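Local coordinates for probable 2-dehydro-3-deoxygalactonokinase DgoK1 (Sinorhizobium meliloti, PDB 3T69), which probably phosphorylates 2-dehydro-3-deoxy-D-galactonate with ATP, a step in the breakdown of D-galactonate on the DeLey-Doudoroff route of galactose degradation, at residues B[10-15]-B[65-70]; B[199-204]-B[239-244]; B[112-117]-B[161-166]. All coordinates share one frame; numbering follows the deposited sequence.

Contact 1: B[10-15]-B[65-70]; sequences AAVDWG and LPIIIC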
loop_
_atom_site.group_PDB
_atom_site.type_symbol
_atom_site.label_atom_id
_atom_site.label_comp_id
_atom_site.label_asym_id
_atom_site.label_seq_id
_atom_site.Cartn_x
_atom_site.Cartn_y
_atom_site.Cartn_z
ATOM N N ALA B 10 -21.839 -11.406 29.788
ATOM C CA ALA B 10 -20.739 -11.762 28.884
ATOM C C ALA B 10 -20.365 -10.492 28.116
ATOM O O ALA B 10 -21.248 -9.738 27.687
ATOM C CB ALA B 10 -21.123 -12.886 27.925
ATOM N N ALA B 11 -19.059 -10.242 27.990
ATOM C CA ALA B 11 -18.536 -9.172 27.165
ATOM C C ALA B 11 -17.776 -9.822 26.019
ATOM O O ALA B 11 -16.943 -10.708 26.255
ATOM C CB ALA B 11 -17.630 -8.288 27.971
ATOM N N VAL B 12 -18.097 -9.399 24.790
ATOM C CA VAL B 12 -17.508 -9.961 23.579
ATOM C C VAL B 12 -16.966 -8.832 22.700
ATOM O O VAL B 12 -17.709 -7.899 22.356
ATOM C CB VAL B 12 -18.569 -10.725 22.760
ATOM C CG1 VAL B 12 -18.041 -11.079 21.384
ATOM C CG2 VAL B 12 -19.063 -11.957 23.501
ATOM N N ASP B 13 -15.675 -8.910 22.350
ATOM C CA ASP B 13 -15.015 -7.942 21.446
ATOM C C ASP B 13 -14.695 -8.655 20.150
ATOM O O ASP B 13 -13.738 -9.400 20.061
ATOM C CB ASP B 13 -13.757 -7.345 22.085
ATOM C CG ASP B 13 -13.075 -6.261 21.212
ATOM O OD1 ASP B 13 -13.746 -5.478 20.506
ATOM O OD2 ASP B 13 -11.840 -6.153 21.264
ATOM N N TRP B 14 -15.540 -8.433 19.149
ATOM C CA TRP B 14 -15.544 -9.234 17.947
ATOM C C TRP B 14 -14.932 -8.401 16.812
ATOM O O TRP B 14 -15.610 -7.597 16.131
ATOM C CB TRP B 14 -16.957 -9.705 17.634
ATOM C CG TRP B 14 -16.991 -11.052 17.032
ATOM C CD1 TRP B 14 -16.057 -11.593 16.220
ATOM C CD2 TRP B 14 -18.034 -12.044 17.166
ATOM N NE1 TRP B 14 -16.431 -12.862 15.843
ATOM C CE2 TRP B 14 -17.633 -13.168 16.425
ATOM C CE3 TRP B 14 -19.241 -12.102 17.879
ATOM C CZ2 TRP B 14 -18.397 -14.340 16.362
ATOM C CZ3 TRP B 14 -20.002 -13.265 17.804
ATOM C CH2 TRP B 14 -19.580 -14.361 17.044
ATOM N N GLY B 15 -13.622 -8.592 16.645
ATOM C CA GLY B 15 -12.834 -7.881 15.656
ATOM C C GLY B 15 -12.866 -8.537 14.298
ATOM O O GLY B 15 -13.474 -9.598 14.136
ATOM N N LEU B 65 -27.495 -15.695 30.478
ATOM C CA LEU B 65 -26.595 -14.623 30.792
ATOM C C LEU B 65 -26.642 -13.801 29.558
ATOM O O LEU B 65 -26.492 -14.350 28.472
ATOM C CB LEU B 65 -25.183 -15.147 31.038
ATOM C CG LEU B 65 -24.145 -14.079 31.400
ATOM C CD1 LEU B 65 -24.273 -13.572 32.867
ATOM C CD2 LEU B 65 -22.711 -14.574 31.052
ATOM N N PRO B 66 -26.868 -12.482 29.714
ATOM C CA PRO B 66 -26.993 -11.579 28.573
ATOM C C PRO B 66 -25.614 -11.370 27.961
ATOM O O PRO B 66 -24.630 -11.799 28.554
ATOM C CB PRO B 66 -27.507 -10.273 29.208
ATOM C CG PRO B 66 -27.091 -10.344 30.629
ATOM C CD PRO B 66 -26.797 -11.751 30.998
ATOM N N ILE B 67 -25.547 -10.706 26.802
ATOM C CA ILE B 67 -24.308 -10.544 26.022
ATOM C C ILE B 67 -24.227 -9.155 25.414
ATOM O O ILE B 67 -25.142 -8.712 24.722
ATOM C CB ILE B 67 -24.219 -11.558 24.880
ATOM C CG1 ILE B 67 -24.671 -12.935 25.371
ATOM C CG2 ILE B 67 -22.838 -11.603 24.306
ATOM C CD1 ILE B 67 -23.973 -14.097 24.662
ATOM N N ILE B 68 -23.101 -8.495 25.665
ATOM C CA ILE B 68 -22.812 -7.198 25.125
ATOM C C ILE B 68 -21.571 -7.334 24.233
ATOM O O ILE B 68 -20.549 -7.892 24.642
ATOM C CB ILE B 68 -22.638 -6.190 26.247
ATOM C CG1 ILE B 68 -22.510 -4.766 25.709
ATOM C CG2 ILE B 68 -21.521 -6.597 27.147
ATOM C CD1 ILE B 68 -23.744 -4.313 24.897
ATOM N N ILE B 69 -21.709 -6.867 22.994
ATOM C CA ILE B 69 -20.700 -7.073 21.967
ATOM C C ILE B 69 -20.382 -5.788 21.253
ATOM O O ILE B 69 -21.282 -5.075 20.825
ATOM C CB ILE B 69 -21.164 -8.035 20.891
ATOM C CG1 ILE B 69 -21.818 -9.285 21.506
ATOM C CG2 ILE B 69 -20.007 -8.352 20.011
ATOM C CD1 ILE B 69 -22.305 -10.319 20.470
ATOM N N CYS B 70 -19.095 -5.498 21.122
ATOM C CA CYS B 70 -18.631 -4.372 20.355
ATOM C C CYS B 70 -17.842 -4.894 19.133
ATOM O O CYS B 70 -17.484 -6.069 19.090
ATOM C CB CYS B 70 -17.775 -3.454 21.252
ATOM S SG CYS B 70 -16.150 -4.110 21.699
#
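Strands 10-14 and 67-70 run side by side in parallel, their axes 4.8 Å apart at an angle of 21°. Ala10 faces Ile67, Ala11 faces Ile68, Val12 faces Ile69 and Asp13 faces Cys70. Five backbone hydrogen bonds form the ladder. Ala10 N donates to Pro66 O and Ile68 N to Ala10 O. Val12 N then donates to Ile68 O at 2.9 Å, Cys70 N to Val12 O, and Trp14 N to Cys70 O.

One face of the pair carries Ala10, Val12, Ile67 and Ile69. Val12 and Ile69 lie alongside each other and point the same way. Val12 CG1 meets Ile69 CG2 at 3.6 Å. Val12 CG1 (chi1 169°) and Ile69 CG2 are each anti to their own backbone N, which sets them next to each other. The second Val12 methyl, CG2, touches Ile67 CG2 at 3.9 Å, where the two side chains cross obliquely. Leu65 CD2 closes the start of this row against Ala10 CB, also at 3.9 Å. At the far end Ile69 CG2 comes to the edge of the Trp14 indole, near its plane. Helix 50-58 covers this side through Leu52 and Leu56.

Ala11, Asp13, Ile68 and Cys70 occupy the other face. Helix 290-305 packs there, with Val294 against Asp13 and Cys70 and Leu298 against Ala11 and Cys70. The Asp13 carboxylate swings opposite its backbone N, and OD1 is its atom nearest Cys70 SG. This end is consistent with the first phosphate-binding element of ASKHA kinases, where an acidic residue near the end of the first strand probably helps position metal-bound ATP.

Main-chain bonds thus hold the two strands, apolar branches pack on the Val12 and Ile69 face, and the Asp13 carboxylate sits beside Cys70 on the other.

Contact 2: B[199-204]-B[239-244]; sequences AAFTDA and QLSGTL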
loop_
_atom_site.group_PDB
_atom_site.type_symbol
_atom_site.label_atom_id
_atom_site.label_comp_id
_atom_site.label_asym_id
_atom_site.label_seq_id
_atom_site.Cartn_x
_atom_site.Cartn_y
_atom_site.Cartn_z
ATOM N N ALA B 199 17.838 -0.241 14.723
ATOM C CA ALA B 199 17.952 1.065 14.075
ATOM C C ALA B 199 17.275 1.054 12.705
ATOM O O ALA B 199 16.768 2.083 12.255
ATOM C CB ALA B 199 19.423 1.480 13.964
ATOM N N ALA B 200 17.262 -0.109 12.053
ATOM C CA ALA B 200 16.522 -0.263 10.811
ATOM C C ALA B 200 15.112 0.351 10.978
ATOM O O ALA B 200 14.694 1.188 10.159
ATOM C CB ALA B 200 16.460 -1.714 10.379
ATOM N N PHE B 201 14.434 0.014 12.081
ATOM C CA PHE B 201 13.096 0.531 12.361
ATOM C C PHE B 201 12.961 2.036 12.571
ATOM O O PHE B 201 12.114 2.666 11.926
ATOM C CB PHE B 201 12.394 -0.244 13.489
ATOM C CG PHE B 201 11.008 0.263 13.799
ATOM C CD1 PHE B 201 9.923 -0.057 12.969
ATOM C CD2 PHE B 201 10.779 1.077 14.905
ATOM C CE1 PHE B 201 8.618 0.435 13.252
ATOM C CE2 PHE B 201 9.488 1.585 15.193
ATOM C CZ PHE B 201 8.404 1.252 14.369
ATOM N N THR B 202 13.741 2.634 13.459
ATOM C CA THR B 202 13.561 4.073 13.714
ATOM C C THR B 202 14.138 4.954 12.619
ATOM O O THR B 202 13.733 6.123 12.497
ATOM C CB THR B 202 14.124 4.551 15.093
ATOM O OG1 THR B 202 15.537 4.277 15.183
ATOM C CG2 THR B 202 13.377 3.886 16.227
ATOM N N ASP B 203 15.111 4.434 11.857
ATOM C CA ASP B 203 15.581 5.159 10.666
ATOM C C ASP B 203 14.418 5.325 9.671
ATOM O O ASP B 203 14.154 6.453 9.230
ATOM C CB ASP B 203 16.760 4.459 9.957
ATOM C CG ASP B 203 18.070 4.488 10.761
ATOM O OD1 ASP B 203 18.207 5.347 11.682
ATOM O OD2 ASP B 203 18.958 3.627 10.437
ATOM N N ALA B 204 13.735 4.206 9.363
ATOM C CA ALA B 204 12.575 4.159 8.470
ATOM C C ALA B 204 11.512 5.168 8.884
ATOM O O ALA B 204 11.069 6.005 8.060
ATOM C CB ALA B 204 11.998 2.788 8.434
ATOM N N GLN B 239 12.211 -1.845 8.110
ATOM C CA GLN B 239 12.136 -0.727 7.156
ATOM C C GLN B 239 10.693 -0.568 6.646
ATOM O O GLN B 239 10.088 0.528 6.725
ATOM C CB GLN B 239 13.029 -1.060 5.986
ATOM C CG GLN B 239 13.774 0.088 5.400
ATOM C CD GLN B 239 14.791 -0.393 4.365
ATOM O OE1 GLN B 239 15.278 -1.542 4.436
ATOM N NE2 GLN B 239 15.141 0.493 3.413
ATOM N N LEU B 240 10.135 -1.683 6.166
ATOM C CA LEU B 240 8.738 -1.711 5.787
ATOM C C LEU B 240 7.796 -1.193 6.875
ATOM O O LEU B 240 6.970 -0.297 6.603
ATOM C CB LEU B 240 8.291 -3.104 5.353
ATOM C CG LEU B 240 6.819 -3.181 4.924
ATOM C CD1 LEU B 240 6.512 -2.230 3.796
ATOM C CD2 LEU B 240 6.521 -4.569 4.426
ATOM N N SER B 241 7.894 -1.759 8.083
ATOM C CA SER B 241 6.996 -1.366 9.124
ATOM C C SER B 241 7.268 0.084 9.448
ATOM O O SER B 241 6.338 0.906 9.552
ATOM C CB SER B 241 7.204 -2.221 10.351
ATOM O OG SER B 241 6.323 -1.764 11.364
ATOM N N GLY B 242 8.548 0.416 9.548
ATOM C CA GLY B 242 8.923 1.729 9.912
ATOM C C GLY B 242 8.421 2.772 8.964
ATOM O O GLY B 242 8.022 3.882 9.407
ATOM N N THR B 243 8.433 2.456 7.661
ATOM C CA THR B 243 8.033 3.446 6.643
ATOM C C THR B 243 6.571 3.808 6.788
ATOM O O THR B 243 6.174 5.013 6.835
ATOM C CB THR B 243 8.301 2.937 5.175
ATOM O OG1 THR B 243 9.710 2.662 4.996
ATOM C CG2 THR B 243 7.835 3.965 4.168
ATOM N N LEU B 244 5.774 2.751 6.857
ATOM C CA LEU B 244 4.334 2.868 6.999
ATOM C C LEU B 244 3.997 3.672 8.235
ATOM O O LEU B 244 3.165 4.605 8.179
ATOM C CB LEU B 244 3.724 1.487 7.119
ATOM C CG LEU B 244 3.786 0.714 5.814
ATOM C CD1 LEU B 244 3.104 -0.607 6.007
ATOM C CD2 LEU B 244 3.159 1.547 4.599
#
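Ala204 and Gly242 meet in a helical bundle, where helices 199-210 and 233-252 pack side by side with helices 215-228 and 268-280 around them. The short segments run in roughly the same direction, at 27°, and their axes come within 7.3 Å. Gly242 has no side chain, so its backbone can lie close to the facing helix; a CB there would clash with Ala204 CB and Phe201 O.

Ala204 CB points toward the other helix. It rests 3.4 Å from Gln239 O and 3.6 Å from Gly242 CA. Gln239 O is held from within its own helix: it accepts from Thr243 N and, at 2.8 Å, from Thr243 OG1, which approaches from above the carbonyl plane.

Phe201 fills the space beside Gly242. Its CG is anti to the backbone N (chi1 -180°), which carries the ring across to the other helix. Ring atom CE1 lies 3.6 Å from Gly242 CA, in an oblique approach. Ser241 OG sits at the ring edge, near its plane, 3.7 Å from CE1. Leu273 and Ala277 of helix 268-280 pack on the same ring. A serine in place of Phe201 would probably open a gap beside Gly242 and leave Leu273 without its aromatic partner.

The two helices are joined here by shape. Small residues and one ring make the fit, while Gln239 O is satisfied inside its own helix.

Contact 3: B[112-117]-B[161-166]; sequences PGLAQR and DRVEGF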
loop_
_atom_site.group_PDB
_atom_site.type_symbol
_atom_site.label_atom_id
_atom_site.label_comp_id
_atom_site.label_asym_id
_atom_site.label_seq_id
_atom_site.Cartn_x
_atom_site.Cartn_y
_atom_site.Cartn_z
ATOM N N PRO B 112 -23.096 0.386 18.585
ATOM C CA PRO B 112 -22.802 1.052 17.339
ATOM C C PRO B 112 -21.314 1.457 17.253
ATOM O O PRO B 112 -20.589 1.378 18.261
ATOM C CB PRO B 112 -23.677 2.292 17.448
ATOM C CG PRO B 112 -23.736 2.524 18.943
ATOM C CD PRO B 112 -24.019 1.182 19.403
ATOM N N GLY B 113 -20.880 1.893 16.061
ATOM C CA GLY B 113 -19.585 2.549 15.933
ATOM C C GLY B 113 -19.746 4.061 15.923
ATOM O O GLY B 113 -20.826 4.556 16.183
ATOM N N LEU B 114 -18.671 4.783 15.624
ATOM C CA LEU B 114 -18.755 6.201 15.314
ATOM C C LEU B 114 -18.474 6.545 13.826
ATOM O O LEU B 114 -17.643 5.942 13.186
ATOM C CB LEU B 114 -17.820 7.007 16.229
ATOM C CG LEU B 114 -17.928 6.810 17.749
ATOM C CD1 LEU B 114 -16.896 7.638 18.481
ATOM C CD2 LEU B 114 -19.272 7.191 18.276
ATOM N N ALA B 115 -19.164 7.534 13.294
ATOM C CA ALA B 115 -18.888 8.005 11.960
ATOM C C ALA B 115 -18.598 9.499 11.970
ATOM O O ALA B 115 -19.300 10.270 12.630
ATOM C CB ALA B 115 -20.052 7.717 11.030
ATOM N N GLN B 116 -17.560 9.877 11.230
ATOM C CA GLN B 116 -17.301 11.243 10.916
ATOM C C GLN B 116 -17.864 11.465 9.516
ATOM O O GLN B 116 -17.383 10.902 8.546
ATOM C CB GLN B 116 -15.801 11.503 11.001
ATOM C CG GLN B 116 -15.440 12.981 11.103
ATOM C CD GLN B 116 -13.936 13.219 11.275
ATOM O OE1 GLN B 116 -13.514 13.823 12.262
ATOM N NE2 GLN B 116 -13.119 12.746 10.302
ATOM N N ARG B 117 -18.931 12.243 9.421
ATOM C CA ARG B 117 -19.669 12.406 8.157
ATOM C C ARG B 117 -19.127 13.478 7.187
ATOM O O ARG B 117 -19.495 13.507 6.026
ATOM C CB ARG B 117 -21.162 12.613 8.434
ATOM C CG ARG B 117 -21.849 11.329 8.863
ATOM C CD ARG B 117 -23.387 11.354 8.741
ATOM N NE ARG B 117 -23.858 10.049 8.257
ATOM C CZ ARG B 117 -24.134 9.791 6.977
ATOM N NH1 ARG B 117 -24.039 10.770 6.053
ATOM N NH2 ARG B 117 -24.508 8.556 6.621
ATOM N N ASP B 161 -15.271 13.274 27.669
ATOM C CA ASP B 161 -16.205 12.220 27.342
ATOM C C ASP B 161 -16.910 12.561 26.042
ATOM O O ASP B 161 -18.049 12.247 25.827
ATOM C CB ASP B 161 -17.240 12.047 28.447
ATOM C CG ASP B 161 -16.635 11.594 29.779
ATOM O OD1 ASP B 161 -15.455 11.873 30.054
ATOM O OD2 ASP B 161 -17.358 10.975 30.580
ATOM N N ARG B 162 -16.186 13.214 25.173
ATOM C CA ARG B 162 -16.632 13.553 23.818
ATOM C C ARG B 162 -15.568 13.299 22.718
ATOM O O ARG B 162 -14.447 13.844 22.771
ATOM C CB ARG B 162 -17.103 15.003 23.744
ATOM C CG ARG B 162 -18.282 15.296 24.609
ATOM C CD ARG B 162 -18.885 16.612 24.252
ATOM N NE ARG B 162 -19.944 16.519 23.234
ATOM C CZ ARG B 162 -19.901 17.122 22.039
ATOM N NH1 ARG B 162 -18.832 17.858 21.673
ATOM N NH2 ARG B 162 -20.933 16.995 21.199
ATOM N N VAL B 163 -15.911 12.477 21.727
ATOM C CA VAL B 163 -15.104 12.406 20.501
ATOM C C VAL B 163 -15.427 13.581 19.580
ATOM O O VAL B 163 -16.553 13.700 19.114
ATOM C CB VAL B 163 -15.334 11.115 19.746
ATOM C CG1 VAL B 163 -14.423 11.062 18.585
ATOM C CG2 VAL B 163 -15.077 9.948 20.651
ATOM N N GLU B 164 -14.437 14.440 19.329
ATOM C CA GLU B 164 -14.639 15.645 18.527
ATOM C C GLU B 164 -14.500 15.334 17.043
ATOM O O GLU B 164 -15.178 15.934 16.200
ATOM C CB GLU B 164 -13.657 16.762 18.930
ATOM C CG GLU B 164 -14.027 17.544 20.200
ATOM C CD GLU B 164 -15.335 18.319 20.036
ATOM O OE1 GLU B 164 -15.453 19.055 19.010
ATOM O OE2 GLU B 164 -16.246 18.195 20.910
ATOM N N GLY B 165 -13.608 14.389 16.748
ATOM C CA GLY B 165 -13.268 13.985 15.390
ATOM C C GLY B 165 -12.224 12.893 15.479
ATOM O O GLY B 165 -11.683 12.601 16.580
ATOM N N PHE B 166 -11.938 12.275 14.336
ATOM C CA PHE B 166 -10.876 11.307 14.261
ATOM C C PHE B 166 -10.381 10.998 12.844
ATOM O O PHE B 166 -11.000 11.427 11.866
ATOM C CB PHE B 166 -11.325 10.046 14.946
ATOM C CG PHE B 166 -12.481 9.386 14.297
ATOM C CD1 PHE B 166 -13.786 9.835 14.536
ATOM C CD2 PHE B 166 -12.282 8.270 13.486
ATOM C CE1 PHE B 166 -14.888 9.177 13.959
ATOM C CE2 PHE B 166 -13.361 7.605 12.891
ATOM C CZ PHE B 166 -14.679 8.055 13.127
HETATM O O HOH W 1 -15.967 15.203 13.327
#
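Strands 113-116 and 162-166 cross at 68°, with axes 7.5 Å apart at their closest, so Gln116 and Gly165 approach without forming a ladder. Their CA atoms are 6.6 Å apart, whereas those of Leu114 and Val163 are farther from each other. Side chains do the joining.

Leu114 and Val163 reach toward each other tip to tip, with Leu114 CD1 3.7 Å from Val163 CG2. Leu91 and Val156 also pack on Val163. Phe166 packs against the backbone of the crossing strand. Its CZ is 3.6 Å from Leu114 O, and its CE1 is 3.9 Å from Gln116 CB; Leu114 O and Gln116 CB both approach the ring obliquely. Met125 and Val156 touch the same ring.

Gln116 supplies the polar link. With chi1 -163° and an extended chain, it carries its amide to the backbone of Gly165 and Phe166. Phe166 N donates to Gln116 OE1 at 3.0 Å, from well above the amide carbonyl plane. A water donates to the same OE1 and, at 3.1 Å, to Glu164 O. This oxygen of Gln116 is therefore gripped by two donors. At the other end of the amide, NE2 bonds to His121 O, which helps fix its rotation.

Ala115, which points away from the crossing, packs on Leu228 of the second subunit, so the crossing lies close to the dimer interface. The contact joins strands of two different mixed sheets, 108-116 from one and 162-169 from the other. Such a junction fits the two-lobed ASKHA fold, in which each lobe is built on its own sheet.

Overall arrangement
Contacts 1 and 3 both involve the same sheet, since strands 67-71 and 108-116 are neighbours in it, but they do not touch. Their nearest atoms are about 6 Å apart. Contact 1 binds two strands inside that sheet through main-chain bonds, whereas contact 3 ties it to the second sheet through side chains and a water. Contact 2 is remote: its centre lies about 36 Å from that of contact 1, across the chain's centre, and it joins helices alone. All three are largely buried. The second subunit packs on Ala115 of contact 3, while no other chain touches contacts 1 or 2.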